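PDB 1HJQ: beta-1,4-galactanase from Humicola insolens, which hydrolyses beta-1,4-galactosidic linkages in type I arabinogalactans, as an endo-acting glycoside hydrolase of family 53 in clan GH-A. Local coordinates for residues S116-A121 with D166-P171. Numbering follows the deposited sequence.
Sequences SMNRFA and DSRLNP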
loop_
_atom_site.group_PDB
_atom_site.type_symbol
_atom_site.label_atom_id
_atom_site.label_comp_id
_atom_site.label_asym_id
_atom_site.label_seq_id
_atom_site.Cartn_x
_atom_site.Cartn_y
_atom_site.Cartn_z
ATOM N N SER A 116 -17.772 3.080 -5.310
ATOM C CA SER A 116 -16.630 3.787 -4.748
ATOM C C SER A 116 -15.791 4.462 -5.832
ATOM O O SER A 116 -15.452 5.643 -5.724
ATOM C CB SER A 116 -15.748 2.831 -3.947
ATOM O OG SER A 116 -16.395 2.381 -2.774
ATOM N N MET A 117 -15.439 3.715 -6.872
ATOM C CA MET A 117 -14.643 4.287 -7.947
ATOM C C MET A 117 -15.406 5.414 -8.633
ATOM O O MET A 117 -14.837 6.460 -8.953
ATOM C CB MET A 117 -14.265 3.202 -8.949
ATOM C CG MET A 117 -13.279 2.176 -8.396
ATOM S SD MET A 117 -11.585 2.805 -8.196
ATOM C CE MET A 117 -11.688 3.565 -6.570
ATOM N N ASN A 118 -16.702 5.212 -8.846
ATOM C CA ASN A 118 -17.516 6.238 -9.485
ATOM C C ASN A 118 -17.575 7.476 -8.604
ATOM O O ASN A 118 -17.813 8.586 -9.076
ATOM C CB ASN A 118 -18.929 5.721 -9.761
ATOM C CG ASN A 118 -19.008 4.905 -11.032
ATOM O OD1 ASN A 118 -18.402 5.258 -12.042
ATOM N ND2 ASN A 118 -19.768 3.815 -10.997
ATOM N N ARG A 119 -17.347 7.280 -7.314
ATOM C CA ARG A 119 -17.369 8.387 -6.376
ATOM C C ARG A 119 -16.232 9.350 -6.725
ATOM O O ARG A 119 -16.403 10.571 -6.696
ATOM C CB ARG A 119 -17.209 7.855 -4.960
ATOM C CG ARG A 119 -17.542 8.856 -3.898
ATOM C CD ARG A 119 -19.014 9.215 -3.901
ATOM N NE ARG A 119 -19.258 10.294 -2.949
ATOM C CZ ARG A 119 -19.217 10.158 -1.626
ATOM N NH1 ARG A 119 -18.955 8.979 -1.079
ATOM N NH2 ARG A 119 -19.412 11.216 -0.850
ATOM N N PHE A 120 -15.072 8.794 -7.065
ATOM C CA PHE A 120 -13.927 9.612 -7.446
ATOM C C PHE A 120 -14.143 10.198 -8.841
ATOM O O PHE A 120 -13.858 11.370 -9.082
ATOM C CB PHE A 120 -12.638 8.786 -7.433
ATOM C CG PHE A 120 -12.131 8.480 -6.060
ATOM C CD1 PHE A 120 -12.465 7.289 -5.427
ATOM C CD2 PHE A 120 -11.341 9.399 -5.383
ATOM C CE1 PHE A 120 -12.021 7.017 -4.137
ATOM C CE2 PHE A 120 -10.892 9.139 -4.092
ATOM C CZ PHE A 120 -11.232 7.948 -3.469
ATOM N N ALA A 121 -14.650 9.375 -9.752
ATOM C CA ALA A 121 -14.911 9.805 -11.118
ATOM C C ALA A 121 -15.844 11.010 -11.131
ATOM O O ALA A 121 -15.552 12.029 -11.760
ATOM C CB ALA A 121 -15.529 8.667 -11.907
ATOM N N ASP A 166 -15.857 -1.315 -14.882
ATOM C CA ASP A 166 -17.143 -0.746 -15.286
ATOM C C ASP A 166 -17.450 0.653 -14.740
ATOM O O ASP A 166 -18.547 1.163 -14.951
ATOM C CB ASP A 166 -18.302 -1.663 -14.875
ATOM C CG ASP A 166 -18.308 -2.981 -15.616
ATOM O OD1 ASP A 166 -17.718 -3.063 -16.712
ATOM O OD2 ASP A 166 -18.928 -3.937 -15.101
ATOM N N SER A 167 -16.512 1.279 -14.040
ATOM C CA SER A 167 -16.770 2.605 -13.481
ATOM C C SER A 167 -16.569 3.724 -14.502
ATOM O O SER A 167 -16.083 3.493 -15.604
ATOM C CB SER A 167 -15.860 2.857 -12.281
ATOM O OG SER A 167 -14.513 3.014 -12.694
ATOM N N ARG A 168 -16.953 4.938 -14.121
ATOM C CA ARG A 168 -16.806 6.108 -14.981
ATOM C C ARG A 168 -15.355 6.582 -15.018
ATOM O O ARG A 168 -15.032 7.551 -15.702
ATOM C CB ARG A 168 -17.674 7.262 -14.474
ATOM C CG ARG A 168 -18.899 7.574 -15.316
ATOM C CD ARG A 168 -20.159 7.080 -14.646
ATOM N NE ARG A 168 -20.406 7.736 -13.363
ATOM C CZ ARG A 168 -21.318 7.319 -12.495
ATOM N NH1 ARG A 168 -22.060 6.257 -12.782
ATOM N NH2 ARG A 168 -21.484 7.945 -11.340
ATOM N N LEU A 169 -14.480 5.923 -14.271
ATOM C CA LEU A 169 -13.084 6.326 -14.265
ATOM C C LEU A 169 -12.492 6.259 -15.653
ATOM O O LEU A 169 -12.673 5.281 -16.376
ATOM C CB LEU A 169 -12.259 5.447 -13.331
ATOM C CG LEU A 169 -12.355 5.763 -11.843
ATOM C CD1 LEU A 169 -11.476 4.786 -11.070
ATOM C CD2 LEU A 169 -11.924 7.197 -11.593
ATOM N N ASN A 170 -11.791 7.317 -16.023
ATOM C CA ASN A 170 -11.146 7.387 -17.318
ATOM C C ASN A 170 -10.033 8.421 -17.223
ATOM O O ASN A 170 -10.274 9.577 -16.855
ATOM C CB ASN A 170 -12.138 7.795 -18.406
ATOM C CG ASN A 170 -11.662 7.406 -19.803
ATOM O OD1 ASN A 170 -12.139 7.940 -20.808
ATOM N ND2 ASN A 170 -10.729 6.459 -19.869
ATOM N N PRO A 171 -8.788 8.001 -17.495
ATOM C CA PRO A 171 -8.481 6.614 -17.858
ATOM C C PRO A 171 -8.685 5.706 -16.648
ATOM O O PRO A 171 -8.779 6.188 -15.522
ATOM C CB PRO A 171 -7.020 6.688 -18.281
ATOM C CG PRO A 171 -6.479 7.741 -17.359
ATOM C CD PRO A 171 -7.557 8.809 -17.420
HETATM O O HOH W 1 -20.517 2.851 -14.236
#
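Asn118 OD1 accepts the backbone N-H of Arg168 at 2.6 Å, a nearly straight bond (162° at the hydrogen) whose donor is tilted 16° from the amide's carbonyl plane. Over the same amide the Arg168 chain, bent at chi2 and chi3, folds back and lays its guanidinium nearly parallel, 10° between the planes, with Arg168 CZ 3.6 Å from Asn118 CG. With an alanine at Asn118, the Arg168 N-H would probably lose its acceptor and the guanidinium the flat group it stacks on. Beside this polar grip, Ala121 CB rests 3.6 Å from Arg168 CB, and Leu169 reaches Met117 SD with CD1 (3.5 Å) and Ala121 CB with CD2 (3.9 Å). Ser167 packs CB to CB on Met117, while its OG bonds to Val164 O and weakly receives Leu169 N. The arginine's charge is met by Asp122, one residue beyond 116-121, through a salt bridge from NH2. A water bound to Asp166 O adds a weak link to Asn118 ND2. The contact joins helix 102-123 to the loop that leads from helix 150-165 into strand 174-179 of the TIM barrel, with Met117 also touching Phe80 of strand 75-80 and Phe120 packing against helix 59-71.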